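Local coordinates for Lin1909 protein (Listeria innocua, PDB 3FIJ) that is of uncharacterised function but binds manganese and may hydrolyse gamma-glutamyl-gamma-aminobutyrate, at residues A[141-146]-A[174-179]; A[128-133]-A[181-186]. All blocks are in the same frame, centred on the assembly; numbering follows the deposited sequence.

Contact 1 of 2, residues A[141-146]-A[174-179]; sequences LQHLQR and VNSLHH. With MN (manganese (II) ion), chain I.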
# COMPACT_ATOMS: atom_id res chain seq x y z
N LEU A 141 -14.36 -2.66 29.88
CA LEU A 141 -13.02 -3.14 29.63
C LEU A 141 -12.82 -3.19 28.12
O LEU A 141 -13.75 -2.92 27.37
CB LEU A 141 -12.86 -4.55 30.20
CG LEU A 141 -12.92 -4.64 31.72
CD1 LEU A 141 -12.97 -6.10 32.14
CD2 LEU A 141 -11.70 -3.91 32.31
N GLN A 142 -11.62 -3.53 27.67
CA GLN A 142 -11.39 -3.61 26.24
C GLN A 142 -12.07 -4.85 25.70
O GLN A 142 -11.90 -5.95 26.24
CB GLN A 142 -9.90 -3.70 25.91
CG GLN A 142 -9.63 -3.57 24.42
CD GLN A 142 -8.17 -3.59 24.07
OE1 GLN A 142 -7.54 -4.66 24.04
NE2 GLN A 142 -7.60 -2.42 23.82
N HIS A 143 -12.85 -4.69 24.63
CA HIS A 143 -13.52 -5.84 24.04
C HIS A 143 -13.09 -6.07 22.60
O HIS A 143 -13.52 -7.03 21.95
CB HIS A 143 -15.03 -5.70 24.18
CG HIS A 143 -15.53 -6.05 25.55
ND1 HIS A 143 -15.85 -7.34 25.92
CD2 HIS A 143 -15.65 -5.29 26.67
CE1 HIS A 143 -16.15 -7.36 27.21
NE2 HIS A 143 -16.03 -6.13 27.69
N LEU A 144 -12.24 -5.18 22.09
CA LEU A 144 -11.66 -5.34 20.76
C LEU A 144 -10.19 -5.50 21.10
O LEU A 144 -9.42 -4.55 21.06
CB LEU A 144 -11.87 -4.09 19.90
CG LEU A 144 -11.29 -4.25 18.48
CD1 LEU A 144 -11.82 -5.53 17.84
CD2 LEU A 144 -11.66 -3.03 17.63
N GLN A 145 -9.82 -6.73 21.47
CA GLN A 145 -8.46 -7.04 21.89
C GLN A 145 -7.42 -6.86 20.79
O GLN A 145 -7.70 -7.09 19.62
CB GLN A 145 -8.40 -8.47 22.42
CG GLN A 145 -8.51 -9.55 21.36
CD GLN A 145 -8.52 -10.96 21.95
OE1 GLN A 145 -9.36 -11.29 22.78
NE2 GLN A 145 -7.58 -11.79 21.51
N ARG A 146 -6.23 -6.45 21.19
CA ARG A 146 -5.13 -6.25 20.26
C ARG A 146 -4.23 -7.48 20.36
O ARG A 146 -3.45 -7.76 19.45
CB ARG A 146 -4.35 -4.98 20.60
CG ARG A 146 -5.15 -3.70 20.37
CD ARG A 146 -5.83 -3.74 19.01
NE ARG A 146 -6.71 -2.60 18.76
CZ ARG A 146 -7.62 -2.55 17.78
NH1 ARG A 146 -7.76 -3.59 16.95
NH2 ARG A 146 -8.38 -1.47 17.62
N VAL A 174 -11.11 -15.55 28.03
CA VAL A 174 -11.69 -15.72 26.70
C VAL A 174 -11.34 -14.52 25.79
O VAL A 174 -11.08 -13.43 26.28
CB VAL A 174 -13.22 -15.87 26.89
CG1 VAL A 174 -13.96 -14.81 26.12
CG2 VAL A 174 -13.63 -17.27 26.52
N ASN A 175 -11.33 -14.73 24.47
CA ASN A 175 -10.98 -13.63 23.57
C ASN A 175 -12.14 -12.65 23.33
O ASN A 175 -13.25 -12.88 23.81
CB ASN A 175 -10.43 -14.15 22.23
CG ASN A 175 -11.39 -15.06 21.49
OD1 ASN A 175 -12.50 -15.34 21.94
ND2 ASN A 175 -10.95 -15.53 20.33
N SER A 176 -11.87 -11.56 22.62
CA SER A 176 -12.90 -10.55 22.39
C SER A 176 -12.62 -9.72 21.13
O SER A 176 -11.56 -9.11 21.00
CB SER A 176 -12.99 -9.65 23.62
OG SER A 176 -14.16 -8.86 23.63
N LEU A 177 -13.58 -9.71 20.21
CA LEU A 177 -13.46 -8.97 18.95
C LEU A 177 -14.78 -8.28 18.63
O LEU A 177 -15.33 -8.47 17.54
CB LEU A 177 -13.11 -9.92 17.79
CG LEU A 177 -11.71 -10.52 17.71
CD1 LEU A 177 -10.68 -9.40 17.80
CD2 LEU A 177 -11.49 -11.50 18.83
N HIS A 178 -15.28 -7.47 19.55
CA HIS A 178 -16.54 -6.80 19.32
C HIS A 178 -16.60 -5.40 19.93
O HIS A 178 -15.84 -5.07 20.84
CB HIS A 178 -17.69 -7.66 19.85
CG HIS A 178 -17.61 -7.95 21.33
ND1 HIS A 178 -18.25 -7.18 22.28
CD2 HIS A 178 -16.95 -8.92 22.00
CE1 HIS A 178 -17.98 -7.67 23.48
NE2 HIS A 178 -17.20 -8.72 23.34
N HIS A 179 -17.48 -4.57 19.38
CA HIS A 179 -17.64 -3.22 19.89
C HIS A 179 -19.11 -2.97 20.24
O HIS A 179 -19.47 -1.86 20.65
CB HIS A 179 -17.12 -2.17 18.88
CG HIS A 179 -18.12 -1.78 17.83
ND1 HIS A 179 -18.49 -2.62 16.81
CD2 HIS A 179 -18.84 -0.64 17.67
CE1 HIS A 179 -19.40 -2.03 16.06
NE2 HIS A 179 -19.63 -0.82 16.56
MN MN I . -15.78 -9.33 25.10
O HOH W 1 -15.63 -11.35 24.09
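The manganese site of this class I glutamine amidotransferase-like protein is built where loop 141-146 meets loop 174-179. His143 ND1 and Ser176 OG each bind the manganese at 2.2 Å, His178 NE2 does so at 2.3 Å, and a water held by Asn175 O is a further ligand; His154 NE2 and Glu201 OE2 complete the shell. The two imidazoles run alongside each other toward the metal, with their planes 47° apart, and CB of His143 rests over one face of the His178 ring, 3.9 Å from its centroid. Away from the metal, Asp197 bonds His143 NE2 and Gln180 bonds His178 ND1, holding both rings. His143 O takes two bonds from opposite faces of its carbonyl plane: Ser176 OG donates over 2.6 Å and His178 N over 3.0 Å, the latter nearly straight. Ser176 OG thus donates to a carbonyl while also binding the manganese, which would probably polarise the hydroxyl. OG stands anti to the serine backbone N (chi1 -165°), which aims it at both partners.

Two residues after His143, Gln145 N donates to Ser176 O at 3.0 Å. The Gln145 side chain then reaches back past the serine, and its OE1 accepts from Ser176 N, a bent bond of doubtful length (2.5 Å) with the donor above the amide plane. Ser153 OG also bonds OE1, and Leu151 O takes NE2. Loop 174-179 leaves the edge strand 172-174 of the large mixed sheet, while His154 and Glu201 come from strands 154-158 and 200-205 of that sheet.

Contact 2 of 2, residues A[128-133]-A[181-186]; sequences TLYQDI and FIKKLA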
# COMPACT_ATOMS: atom_id res chain seq x y z
N THR A 128 -32.27 -5.92 22.84
CA THR A 128 -31.65 -4.75 22.21
C THR A 128 -30.14 -4.81 22.42
O THR A 128 -29.64 -5.66 23.15
CB THR A 128 -32.18 -3.42 22.80
OG1 THR A 128 -31.85 -3.32 24.19
CG2 THR A 128 -33.70 -3.33 22.64
N LEU A 129 -29.42 -3.90 21.77
CA LEU A 129 -27.97 -3.86 21.88
C LEU A 129 -27.43 -2.45 22.07
O LEU A 129 -28.11 -1.47 21.74
CB LEU A 129 -27.35 -4.41 20.59
CG LEU A 129 -27.88 -5.71 19.98
CD1 LEU A 129 -27.25 -5.92 18.60
CD2 LEU A 129 -27.57 -6.87 20.91
N TYR A 130 -26.22 -2.33 22.61
CA TYR A 130 -25.58 -1.03 22.73
C TYR A 130 -24.89 -0.95 21.37
O TYR A 130 -24.22 -1.90 20.96
CB TYR A 130 -24.49 -1.01 23.81
CG TYR A 130 -25.00 -0.90 25.23
CD1 TYR A 130 -25.19 -2.04 26.00
CD2 TYR A 130 -25.29 0.35 25.80
CE1 TYR A 130 -25.65 -1.95 27.31
CE2 TYR A 130 -25.75 0.45 27.11
CZ TYR A 130 -25.93 -0.70 27.86
OH TYR A 130 -26.38 -0.62 29.15
N GLN A 131 -25.06 0.15 20.65
CA GLN A 131 -24.45 0.31 19.34
C GLN A 131 -22.92 0.44 19.34
O GLN A 131 -22.27 0.13 18.34
CB GLN A 131 -25.08 1.49 18.61
CG GLN A 131 -26.48 1.20 18.13
CD GLN A 131 -27.05 2.29 17.25
OE1 GLN A 131 -26.33 2.92 16.46
NE2 GLN A 131 -28.36 2.52 17.37
N ASP A 132 -22.35 0.90 20.46
CA ASP A 132 -20.90 1.05 20.59
C ASP A 132 -20.48 1.02 22.05
O ASP A 132 -21.27 1.37 22.94
CB ASP A 132 -20.43 2.36 19.94
CG ASP A 132 -18.91 2.53 20.00
OD1 ASP A 132 -18.18 1.64 19.52
OD2 ASP A 132 -18.44 3.57 20.52
N ILE A 133 -19.23 0.61 22.29
CA ILE A 133 -18.68 0.52 23.64
C ILE A 133 -18.74 1.89 24.31
O ILE A 133 -18.93 1.98 25.52
CB ILE A 133 -17.19 0.02 23.61
CG1 ILE A 133 -17.10 -1.32 22.86
CG2 ILE A 133 -16.66 -0.18 25.03
CD1 ILE A 133 -15.67 -1.90 22.75
N PHE A 181 -22.72 -4.62 22.35
CA PHE A 181 -23.11 -5.52 23.44
C PHE A 181 -24.61 -5.66 23.58
O PHE A 181 -25.39 -4.82 23.13
CB PHE A 181 -22.62 -5.00 24.80
CG PHE A 181 -21.19 -4.61 24.84
CD1 PHE A 181 -20.77 -3.40 24.30
CD2 PHE A 181 -20.25 -5.44 25.44
CE1 PHE A 181 -19.44 -3.01 24.37
CE2 PHE A 181 -18.91 -5.07 25.51
CZ PHE A 181 -18.50 -3.85 24.98
N ILE A 182 -25.03 -6.74 24.24
CA ILE A 182 -26.44 -6.93 24.51
C ILE A 182 -26.80 -5.85 25.54
O ILE A 182 -26.10 -5.69 26.55
CB ILE A 182 -26.73 -8.31 25.14
CG1 ILE A 182 -26.56 -9.42 24.09
CG2 ILE A 182 -28.15 -8.32 25.75
CD1 ILE A 182 -27.08 -10.79 24.53
N LYS A 183 -27.86 -5.11 25.28
CA LYS A 183 -28.30 -4.07 26.21
C LYS A 183 -29.43 -4.73 26.97
O LYS A 183 -29.25 -5.19 28.10
CB LYS A 183 -28.80 -2.83 25.45
CG LYS A 183 -29.08 -1.61 26.34
CD LYS A 183 -29.13 -0.30 25.54
CE LYS A 183 -30.35 -0.25 24.60
NZ LYS A 183 -30.24 0.80 23.54
N LYS A 184 -30.60 -4.78 26.35
CA LYS A 184 -31.75 -5.42 26.96
C LYS A 184 -31.80 -6.86 26.46
O LYS A 184 -31.90 -7.12 25.26
CB LYS A 184 -33.03 -4.67 26.57
CG LYS A 184 -34.30 -5.21 27.23
CD LYS A 184 -34.17 -5.19 28.76
CE LYS A 184 -35.43 -5.70 29.44
NZ LYS A 184 -35.26 -5.76 30.92
N LEU A 185 -31.71 -7.81 27.39
CA LEU A 185 -31.74 -9.22 27.06
C LEU A 185 -33.15 -9.70 26.72
O LEU A 185 -34.08 -9.50 27.49
CB LEU A 185 -31.20 -10.03 28.24
CG LEU A 185 -31.14 -11.55 28.05
CD1 LEU A 185 -29.98 -11.89 27.12
CD2 LEU A 185 -30.97 -12.23 29.40
N ALA A 186 -33.31 -10.33 25.56
CA ALA A 186 -34.61 -10.85 25.15
C ALA A 186 -35.14 -11.83 26.20
O ALA A 186 -34.36 -12.52 26.86
CB ALA A 186 -34.50 -11.53 23.79
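Tyr130 and Lys183 cross at about a right angle, the lysine chain lying over one face of the phenol ring. Lys183 CG lies 3.7 Å from the centroid of the Tyr130 ring and 18° off its normal, a CH-pi contact, with CD beside it. CG stands anti to the lysine backbone N (chi1 -171°), which lays the chain across the ring before the bend at chi3 lifts the tip away from the face while it remains above the ring. The ammonium is too distant for more than a weak cation-pi attraction and forms a salt bridge with Glu80, while Tyr130 OH bonds Glu137.

Phe181 meets its partner differently: Ile133 comes to the edge of the ring, in its plane, with CG1 only 3.3 Å from Phe181 CE1, a tight approach. The side chains of Leu129 and Ile182, a non-hydrogen-bonded pair, diverge, yet their branches still meet, CD2 against CG1 at 4.2 Å, on the side where helix 116-124 and strand 200-205 pack.

The backbones run antiparallel. Tyr130 N donates to Phe181 O over 2.7 Å, and the return bond from Phe181 N to Tyr130 O is weak at 3.4 Å. At the other end Thr128 faces two residues: Lys183 N donates to Thr128 O at 2.8 Å, and Lys184 O accepts from Thr128 N at 2.7 Å, on a lone pair. The threonine hydroxyl joins in, OG1 accepting from Lys184 N at 2.9 Å. Two lysines opposite one threonine make a classic beta bulge, here closing a two-stranded antiparallel sheet, 129-130 with 181-182, separate from the large mixed sheet of the fold.

How the contacts relate
Contact 1 is nested within the loop that contact 2 closes, and their centres lie about 15 Å apart. The chain passes from the metal loop 174-179 almost directly into strand 181-182, while segment 128-133 leads toward loop 141-146. Phe181 is the bridge: its ring packs edge-to-face with both His143 and His178, CE2 coming within 3.5 Å of His143 CD2, and the nearest atom of its side chain is about 5 Å from the manganese. Phe181 is thus a second-shell residue, packed against two metal ligands. A second junction lies at His179, whose carbonyl O approaches Ile133 CG1 at 3.3 Å, so both segments of contact 2 pack against contact 1.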